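Local structure of putative prolyl-tRNA synthetase (Leishmania major, 5XIL) at residues I295-G299 and P340-F344; H413-T418 and K430-P436; P470-A474 and F508-Y512. The protein probably catalyses the ATP-dependent attachment of L-proline to tRNA(Pro), its present chain combining the synthetase core, the anticodon-binding domain and a zinc-binding C-terminal region. All blocks are in the same frame, centred on the assembly; numbering follows the deposited sequence.

Contact 1. Residues I295-G299 and P340-F344; sequences IIPVG and PGWRF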
loop_
_atom_site.group_PDB
_atom_site.type_symbol
_atom_site.label_atom_id
_atom_site.label_comp_id
_atom_site.label_asym_id
_atom_site.label_seq_id
_atom_site.Cartn_x
_atom_site.Cartn_y
_atom_site.Cartn_z
ATOM N N ILE A 295 2.621 -13.781 24.539
ATOM C CA ILE A 295 3.039 -13.960 25.978
ATOM C C ILE A 295 1.791 -14.332 26.825
ATOM O O ILE A 295 0.831 -13.582 26.885
ATOM C CB ILE A 295 3.681 -12.659 26.495
ATOM C CG1 ILE A 295 4.844 -12.224 25.618
ATOM C CG2 ILE A 295 4.078 -12.774 27.985
ATOM C CD1 ILE A 295 5.201 -10.765 25.792
ATOM N N ILE A 296 1.815 -15.498 27.465
ATOM C CA ILE A 296 0.697 -15.960 28.215
ATOM C C ILE A 296 1.174 -16.282 29.638
ATOM O O ILE A 296 2.092 -17.081 29.779
ATOM C CB ILE A 296 0.151 -17.230 27.592
ATOM C CG1 ILE A 296 -0.200 -16.972 26.106
ATOM C CG2 ILE A 296 -1.019 -17.756 28.402
ATOM C CD1 ILE A 296 -0.621 -18.195 25.330
ATOM N N PRO A 297 0.539 -15.663 30.664
ATOM C CA PRO A 297 0.902 -15.957 32.042
ATOM C C PRO A 297 0.432 -17.376 32.439
ATOM O O PRO A 297 -0.628 -17.891 31.985
ATOM C CB PRO A 297 0.230 -14.807 32.833
ATOM C CG PRO A 297 -1.039 -14.608 32.067
ATOM C CD PRO A 297 -0.599 -14.726 30.610
ATOM N N VAL A 298 1.251 -18.056 33.214
ATOM C CA VAL A 298 0.928 -19.396 33.691
ATOM C C VAL A 298 1.315 -19.530 35.190
ATOM O O VAL A 298 1.969 -18.659 35.751
ATOM C CB VAL A 298 1.670 -20.492 32.931
ATOM C CG1 VAL A 298 1.356 -20.458 31.419
ATOM C CG2 VAL A 298 3.179 -20.356 33.160
ATOM N N GLY A 299 0.870 -20.625 35.804
ATOM C CA GLY A 299 1.206 -20.981 37.192
ATOM C C GLY A 299 0.478 -20.150 38.215
ATOM O O GLY A 299 0.960 -20.020 39.323
ATOM N N PRO A 340 -4.920 -21.115 30.752
ATOM C CA PRO A 340 -3.778 -20.955 29.843
ATOM C C PRO A 340 -3.820 -21.968 28.723
ATOM O O PRO A 340 -3.474 -21.622 27.634
ATOM C CB PRO A 340 -2.525 -21.157 30.745
ATOM C CG PRO A 340 -3.023 -20.776 32.136
ATOM C CD PRO A 340 -4.512 -21.097 32.176
ATOM N N GLY A 341 -4.238 -23.204 28.986
ATOM C CA GLY A 341 -4.337 -24.202 27.934
ATOM C C GLY A 341 -5.226 -23.787 26.767
ATOM O O GLY A 341 -4.885 -23.997 25.606
ATOM N N TRP A 342 -6.392 -23.249 27.069
ATOM C CA TRP A 342 -7.281 -22.750 26.047
ATOM C C TRP A 342 -6.593 -21.652 25.220
ATOM O O TRP A 342 -6.714 -21.597 23.969
ATOM C CB TRP A 342 -8.523 -22.139 26.679
ATOM C CG TRP A 342 -9.590 -21.752 25.716
ATOM C CD1 TRP A 342 -10.735 -22.491 25.422
ATOM C CD2 TRP A 342 -9.675 -20.540 24.916
ATOM N NE1 TRP A 342 -11.484 -21.820 24.469
ATOM C CE2 TRP A 342 -10.875 -20.627 24.151
ATOM C CE3 TRP A 342 -8.839 -19.413 24.741
ATOM C CZ2 TRP A 342 -11.260 -19.623 23.233
ATOM C CZ3 TRP A 342 -9.226 -18.418 23.844
ATOM C CH2 TRP A 342 -10.433 -18.536 23.091
ATOM N N ARG A 343 -5.949 -20.726 25.920
ATOM C CA ARG A 343 -5.203 -19.666 25.229
ATOM C C ARG A 343 -4.063 -20.293 24.392
ATOM O O ARG A 343 -3.837 -19.858 23.262
ATOM C CB ARG A 343 -4.697 -18.626 26.219
ATOM C CG ARG A 343 -5.793 -17.729 26.761
ATOM C CD ARG A 343 -5.261 -16.848 27.859
ATOM N NE ARG A 343 -5.436 -17.491 29.147
ATOM C CZ ARG A 343 -5.026 -16.985 30.314
ATOM N NH1 ARG A 343 -4.332 -15.848 30.382
ATOM N NH2 ARG A 343 -5.339 -17.643 31.424
ATOM N N PHE A 344 -3.356 -21.318 24.901
ATOM C CA PHE A 344 -2.280 -21.891 24.153
ATOM C C PHE A 344 -2.887 -22.407 22.825
ATOM O O PHE A 344 -2.279 -22.306 21.738
ATOM C CB PHE A 344 -1.668 -23.137 24.838
ATOM C CG PHE A 344 -0.768 -22.873 26.034
ATOM C CD1 PHE A 344 -0.727 -21.645 26.705
ATOM C CD2 PHE A 344 0.001 -23.926 26.527
ATOM C CE1 PHE A 344 0.034 -21.464 27.846
ATOM C CE2 PHE A 344 0.787 -23.718 27.659
ATOM C CZ PHE A 344 0.805 -22.503 28.294
#
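In the anticodon-binding domain, Ile296 near the end of strand 293-297 and Val298 just beyond it pack against Phe344, Pro340 and Arg343 in the first turn of helix 340-350. The short strand and helix axes run almost antiparallel, at 165°, with a closest approach of 9.1 Å, and the contact between them is carried by side chains. Phe344 enters rim first. Val298 CG1 lies at the edge of its ring, 3.8 Å from Phe344 CZ, and Ile296 CG2 meets the same rim in the ring plane, 3.9 Å from Phe344 CE1. The two branches of Ile296 part at CB: CG2 is anti to the backbone N, while CG1 stands beside that N (chi1 -56°) and carries CD1 to 3.7 Å from Phe344 CD1, obliquely to the ring, and on to the helix backbone at Arg343. Pro340 adds its ring carbons, with CB 4.0 Å from Val298 CG1 and CG 3.8 Å from Pro297 O. Arg343 bends at chi3 (-91°), which turns its guanidinium across Pro297, NH1 standing 3.9 Å from Pro297 CG, while Ile296 CG2 lies more loosely over one face of the group. Its polar end is engaged by backbone oxygens, with NE bonded to Ser339 O and NH1 to Asp333 O. Strand 293-297 runs between strands 330-332 and 354-358 in a five-stranded mixed sheet. Ile295 points to the other side, onto helix 306-325, so helices pack on both faces, and Arg355 of strand 354-358 makes a cation-pi contact with Phe344.

Contact 2. Residues H413-T418 and K430-P436; sequences HRVRVT and KCLILAP. With MG (magnesium ion), chain F.
His413, whose ring carbon CD2 lies 3.4 Å from Lys430 O, binds the magnesium ion through NE2 at 2.0 Å. Four waters and Glu219 OE2 bring the ligands to six. Behind the ring, Thr409 O accepts a hydrogen bond from His413 ND1, which helps to fix the ring's rotation and direct NE2 to the ion. Cys431 SG approaches the ring obliquely and also touches Val415 CG2, at 3.7 Å. The backbone then pairs in parallel. Leu432 N bonds to His413 O at 2.8 Å, the donor nitrogen almost in line with the carbonyl though the N-H is bent (146°), whereas Leu434 N reaches Val415 O from above the carbonyl plane. Leu432 O and Leu434 O accept from Val415 N and Val417 N. The pattern stops at Val417 O, which is buried without a hydrogen-bond partner: Pro436 has no N-H, and its CD sits 3.2 Å away. Val417 CG2 meets Ile433 CG2 at 3.6 Å; on the other face Arg414 crosses Leu434 obliquely, Arg414 CG 3.9 Å from Leu434 CD1. The two strands form a beta-alpha-beta unit with helix 423-428, which packs under Val415 and Ile433; strand 504-509 borders 432-437 on its other edge, and Leu477 of strand 475-480 touches Leu432.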
loop_
_atom_site.group_PDB
_atom_site.type_symbol
_atom_site.label_atom_id
_atom_site.label_comp_id
_atom_site.label_asym_id
_atom_site.label_seq_id
_atom_site.Cartn_x
_atom_site.Cartn_y
_atom_site.Cartn_z
ATOM N N HIS A 413 9.211 -35.067 -3.307
ATOM C CA HIS A 413 8.031 -35.336 -4.088
ATOM C C HIS A 413 8.187 -34.967 -5.571
ATOM O O HIS A 413 7.205 -34.887 -6.287
ATOM C CB HIS A 413 6.866 -34.646 -3.469
ATOM C CG HIS A 413 6.363 -35.320 -2.251
ATOM N ND1 HIS A 413 6.980 -35.131 -1.045
ATOM C CD2 HIS A 413 5.427 -36.256 -2.049
ATOM C CE1 HIS A 413 6.345 -35.803 -0.113
ATOM N NE2 HIS A 413 5.431 -36.533 -0.698
ATOM N N ARG A 414 9.413 -34.644 -5.970
ATOM C CA ARG A 414 9.725 -34.327 -7.353
ATOM C C ARG A 414 10.346 -35.631 -7.787
ATOM O O ARG A 414 11.426 -35.988 -7.314
ATOM C CB ARG A 414 10.742 -33.191 -7.437
ATOM C CG ARG A 414 10.953 -32.649 -8.842
ATOM C CD ARG A 414 10.963 -31.129 -8.852
ATOM N NE ARG A 414 12.287 -30.589 -8.559
ATOM C CZ ARG A 414 12.521 -29.619 -7.681
ATOM N NH1 ARG A 414 11.517 -29.079 -7.004
ATOM N NH2 ARG A 414 13.759 -29.189 -7.479
ATOM N N VAL A 415 9.686 -36.357 -8.679
ATOM C CA VAL A 415 10.218 -37.671 -9.014
ATOM C C VAL A 415 10.613 -37.761 -10.479
ATOM O O VAL A 415 9.801 -37.483 -11.347
ATOM C CB VAL A 415 9.187 -38.755 -8.665
ATOM C CG1 VAL A 415 9.690 -40.125 -9.025
ATOM C CG2 VAL A 415 8.798 -38.671 -7.156
ATOM N N ARG A 416 11.867 -38.092 -10.785
ATOM C CA ARG A 416 12.307 -38.180 -12.194
ATOM C C ARG A 416 11.939 -39.572 -12.782
ATOM O O ARG A 416 12.523 -40.577 -12.371
ATOM C CB ARG A 416 13.791 -37.818 -12.307
ATOM C CG ARG A 416 14.111 -36.983 -13.540
ATOM C CD ARG A 416 15.366 -36.128 -13.371
ATOM N NE ARG A 416 16.656 -36.787 -13.594
ATOM C CZ ARG A 416 17.541 -37.034 -12.621
ATOM N NH1 ARG A 416 17.224 -36.710 -11.354
ATOM N NH2 ARG A 416 18.729 -37.611 -12.887
ATOM N N VAL A 417 11.006 -39.572 -13.767
ATOM C CA VAL A 417 10.321 -40.685 -14.335
ATOM C C VAL A 417 10.804 -40.831 -15.784
ATOM O O VAL A 417 10.702 -39.878 -16.542
ATOM C CB VAL A 417 8.817 -40.539 -14.312
ATOM C CG1 VAL A 417 8.075 -41.626 -15.125
ATOM C CG2 VAL A 417 8.294 -40.555 -12.889
ATOM N N THR A 418 11.327 -41.973 -16.152
ATOM C CA THR A 418 11.705 -42.199 -17.563
ATOM C C THR A 418 10.908 -43.238 -18.306
ATOM O O THR A 418 11.107 -43.380 -19.514
ATOM C CB THR A 418 13.135 -42.673 -17.650
ATOM O OG1 THR A 418 13.260 -43.874 -16.891
ATOM C CG2 THR A 418 14.057 -41.667 -17.057
ATOM N N LYS A 430 1.011 -38.999 -5.026
ATOM C CA LYS A 430 0.963 -37.616 -4.692
ATOM C C LYS A 430 2.312 -36.897 -4.905
ATOM O O LYS A 430 2.737 -36.058 -4.065
ATOM C CB LYS A 430 0.460 -37.425 -3.275
ATOM C CG LYS A 430 -0.978 -37.933 -3.137
ATOM C CD LYS A 430 -1.475 -37.638 -1.718
ATOM C CE LYS A 430 -2.779 -38.364 -1.437
ATOM N NZ LYS A 430 -2.521 -39.862 -1.466
ATOM N N CYS A 431 2.945 -37.242 -6.016
ATOM C CA CYS A 431 4.211 -36.627 -6.450
ATOM C C CYS A 431 4.041 -35.826 -7.742
ATOM O O CYS A 431 3.120 -36.123 -8.524
ATOM C CB CYS A 431 5.216 -37.711 -6.673
ATOM S SG CYS A 431 5.740 -38.539 -5.148
ATOM N N LEU A 432 4.955 -34.901 -7.981
ATOM C CA LEU A 432 5.166 -34.267 -9.279
ATOM C C LEU A 432 6.186 -35.078 -9.969
ATOM O O LEU A 432 6.929 -35.894 -9.343
ATOM C CB LEU A 432 5.629 -32.834 -9.169
ATOM C CG LEU A 432 4.819 -31.890 -8.311
ATOM C CD1 LEU A 432 5.335 -30.470 -8.394
ATOM C CD2 LEU A 432 3.364 -31.984 -8.660
ATOM N N ILE A 433 6.292 -34.853 -11.283
ATOM C CA ILE A 433 7.157 -35.687 -12.101
ATOM C C ILE A 433 8.027 -34.846 -12.977
ATOM O O ILE A 433 7.540 -33.929 -13.649
ATOM C CB ILE A 433 6.294 -36.605 -13.014
ATOM C CG1 ILE A 433 5.546 -37.651 -12.164
ATOM C CG2 ILE A 433 7.186 -37.312 -14.045
ATOM C CD1 ILE A 433 4.445 -38.416 -12.922
ATOM N N LEU A 434 9.305 -35.122 -12.971
ATOM C CA LEU A 434 10.215 -34.592 -13.991
ATOM C C LEU A 434 10.488 -35.680 -14.983
ATOM O O LEU A 434 10.928 -36.769 -14.613
ATOM C CB LEU A 434 11.540 -34.186 -13.329
ATOM C CG LEU A 434 11.672 -32.818 -12.791
ATOM C CD1 LEU A 434 13.032 -32.757 -12.093
ATOM C CD2 LEU A 434 11.593 -31.777 -13.918
ATOM N N ALA A 435 10.157 -35.436 -16.238
ATOM C CA ALA A 435 10.249 -36.453 -17.264
ATOM C C ALA A 435 10.886 -35.856 -18.534
ATOM O O ALA A 435 10.796 -34.628 -18.767
ATOM C CB ALA A 435 8.846 -36.964 -17.599
ATOM N N PRO A 436 11.510 -36.721 -19.365
ATOM C CA PRO A 436 12.149 -36.291 -20.619
ATOM C C PRO A 436 11.077 -35.988 -21.602
ATOM O O PRO A 436 10.079 -36.719 -21.672
ATOM C CB PRO A 436 12.919 -37.521 -21.099
ATOM C CG PRO A 436 13.033 -38.406 -19.888
ATOM C CD PRO A 436 11.835 -38.126 -19.028
HETATM MG MG MG F . 3.645 -37.195 0.028
HETATM O O HOH W 1 2.569 -35.835 -1.356
HETATM O O HOH W 2 3.924 -38.909 -1.320
HETATM O O HOH W 3 4.649 -38.405 1.294
HETATM O O HOH W 4 1.905 -37.703 0.593
#

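Contact 3. Residues P470-A474 and F508-Y512; sequences PSMGA and FGRSY. With ACT (acetate ion), chain D.
Met472 lays its sulfur over one face of the Arg510 guanidinium, SD standing 3.9 Å above the plane and offset toward the rim. A bend at chi2 (-60°) folds the thioether back over the group. The same residue holds the guanidinium at its edge, because Arg510 NE donates to Met472 O at 2.9 Å, nearly straight (159°) and close to the guanidinium plane. Arg510 is extended from CG to NE, which carries NE past Gly473 to this carbonyl; NH2 goes on to Asn428 OD1 and Ser455 OG. Beside the arginine, water 5 joins the two backbones: it donates to Gly473 O at 2.8 Å, accepts from Ser511 N at 3.0 Å and is bonded to Ser471 OG. Farther along, Ala474 CA makes a CA-H...O contact of 3.4 Å with Gly509 O, and Ala474 CB rests against the Gly509 carbonyl. At the C-terminus, Tyr512 OH donates to acetate OXT at 2.6 Å, an ion probably taken from the crystallisation liquor and also bonded to Ser14. All three guanidinium nitrogens are hydrogen-bonded, NE and NH2 to neutral oxygens, which probably helps to offset the buried positive charge, while the polarisable sulfur covers one face; together they probably hold its orientation.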
loop_
_atom_site.group_PDB
_atom_site.type_symbol
_atom_site.label_atom_id
_atom_site.label_comp_id
_atom_site.label_asym_id
_atom_site.label_seq_id
_atom_site.Cartn_x
_atom_site.Cartn_y
_atom_site.Cartn_z
ATOM N N PRO A 470 -11.720 -33.410 -8.661
ATOM C CA PRO A 470 -10.641 -32.689 -9.377
ATOM C C PRO A 470 -10.110 -33.406 -10.627
ATOM O O PRO A 470 -10.345 -34.584 -10.809
ATOM C CB PRO A 470 -9.544 -32.555 -8.300
ATOM C CG PRO A 470 -9.772 -33.748 -7.427
ATOM C CD PRO A 470 -11.286 -33.816 -7.317
ATOM N N SER A 471 -9.381 -32.697 -11.472
ATOM C CA SER A 471 -8.780 -33.291 -12.641
ATOM C C SER A 471 -7.740 -34.329 -12.222
ATOM O O SER A 471 -7.016 -34.117 -11.249
ATOM C CB SER A 471 -8.134 -32.186 -13.511
ATOM O OG SER A 471 -7.166 -31.474 -12.768
ATOM N N MET A 472 -7.646 -35.403 -12.969
ATOM C CA MET A 472 -6.650 -36.449 -12.791
ATOM C C MET A 472 -5.599 -36.503 -13.839
ATOM O O MET A 472 -4.525 -37.135 -13.601
ATOM C CB MET A 472 -7.303 -37.840 -12.622
ATOM C CG MET A 472 -8.246 -37.914 -11.438
ATOM S SD MET A 472 -7.446 -37.567 -9.850
ATOM C CE MET A 472 -8.846 -37.034 -8.864
ATOM N N GLY A 473 -5.788 -35.803 -14.981
ATOM C CA GLY A 473 -4.731 -35.800 -15.975
ATOM C C GLY A 473 -3.579 -34.921 -15.493
ATOM O O GLY A 473 -3.853 -33.942 -14.836
ATOM N N ALA A 474 -2.332 -35.235 -15.857
ATOM C CA ALA A 474 -1.200 -34.386 -15.530
ATOM C C ALA A 474 -0.936 -33.380 -16.658
ATOM O O ALA A 474 -0.773 -33.767 -17.825
ATOM C CB ALA A 474 0.023 -35.227 -15.373
ATOM N N PHE A 508 5.820 -32.171 -14.762
ATOM C CA PHE A 508 4.419 -32.525 -14.949
ATOM C C PHE A 508 3.767 -32.747 -13.580
ATOM O O PHE A 508 4.450 -33.087 -12.609
ATOM C CB PHE A 508 4.262 -33.824 -15.619
ATOM C CG PHE A 508 4.630 -33.859 -17.086
ATOM C CD1 PHE A 508 3.678 -33.610 -18.037
ATOM C CD2 PHE A 508 5.836 -34.303 -17.462
ATOM C CE1 PHE A 508 3.993 -33.741 -19.413
ATOM C CE2 PHE A 508 6.158 -34.437 -18.816
ATOM C CZ PHE A 508 5.254 -34.150 -19.767
ATOM N N GLY A 509 2.473 -32.505 -13.541
ATOM C CA GLY A 509 1.661 -32.882 -12.398
ATOM C C GLY A 509 0.211 -32.699 -12.565
ATOM O O GLY A 509 -0.257 -31.930 -13.425
ATOM N N ARG A 510 -0.550 -33.336 -11.699
ATOM C CA ARG A 510 -1.896 -32.869 -11.446
ATOM C C ARG A 510 -1.825 -31.472 -10.805
ATOM O O ARG A 510 -0.896 -31.199 -10.050
ATOM C CB ARG A 510 -2.612 -33.871 -10.536
ATOM C CG ARG A 510 -2.784 -35.242 -11.185
ATOM C CD ARG A 510 -3.421 -36.242 -10.240
ATOM N NE ARG A 510 -3.604 -37.529 -10.917
ATOM C CZ ARG A 510 -3.614 -38.710 -10.308
ATOM N NH1 ARG A 510 -3.443 -38.790 -8.982
ATOM N NH2 ARG A 510 -3.728 -39.820 -11.033
ATOM N N SER A 511 -2.772 -30.602 -11.088
ATOM C CA SER A 511 -2.637 -29.182 -10.721
ATOM C C SER A 511 -3.897 -28.654 -10.078
ATOM O O SER A 511 -4.939 -29.225 -10.268
ATOM C CB SER A 511 -2.294 -28.356 -11.963
ATOM O OG SER A 511 -1.668 -27.101 -11.667
ATOM N N TYR A 512 -3.760 -27.543 -9.332
ATOM C CA TYR A 512 -4.892 -26.643 -8.952
ATOM C C TYR A 512 -5.435 -25.758 -10.118
ATOM O O TYR A 512 -4.621 -25.384 -10.951
ATOM C CB TYR A 512 -4.423 -25.669 -7.849
ATOM C CG TYR A 512 -4.658 -26.318 -6.492
ATOM C CD1 TYR A 512 -3.807 -27.228 -6.033
ATOM C CD2 TYR A 512 -5.855 -26.112 -5.803
ATOM C CE1 TYR A 512 -4.080 -27.876 -4.801
ATOM C CE2 TYR A 512 -6.139 -26.740 -4.615
ATOM C CZ TYR A 512 -5.256 -27.648 -4.134
ATOM O OH TYR A 512 -5.537 -28.256 -2.942
HETATM C C ACT D . -8.587 -27.330 -1.072
HETATM O O ACT D . -9.792 -27.139 -0.984
HETATM O OXT ACT D . -7.993 -27.924 -2.026
HETATM C CH3 ACT D . -7.793 -26.799 0.085
HETATM O O HOH W 5 -4.566 -31.803 -13.205
#

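In the fold
Contacts 2 and 3 are neighbours in the C-terminal region, their centres 13 Å apart. They meet where strands 432-437 and 504-509 pair: Ile433 O and Phe508 N, 2.7 Å apart, form a probable hydrogen bond, and Ala435 CB packs on Phe508 CE2 at 3.9 Å. Metal sites lie close: the magnesium ion bound by His413 and Glu219 joins the region to the synthetase core, a further magnesium ion lies about 5 Å from the Thr418 side chain, and the Phe508 side chain is about 9 Å from the zinc ion bound by Cys438, Cys443 and Cys493. Contact 1, in the anticodon-binding domain, is remote: nearest atoms are about 27 Å from contact 2 and 26 Å from contact 3.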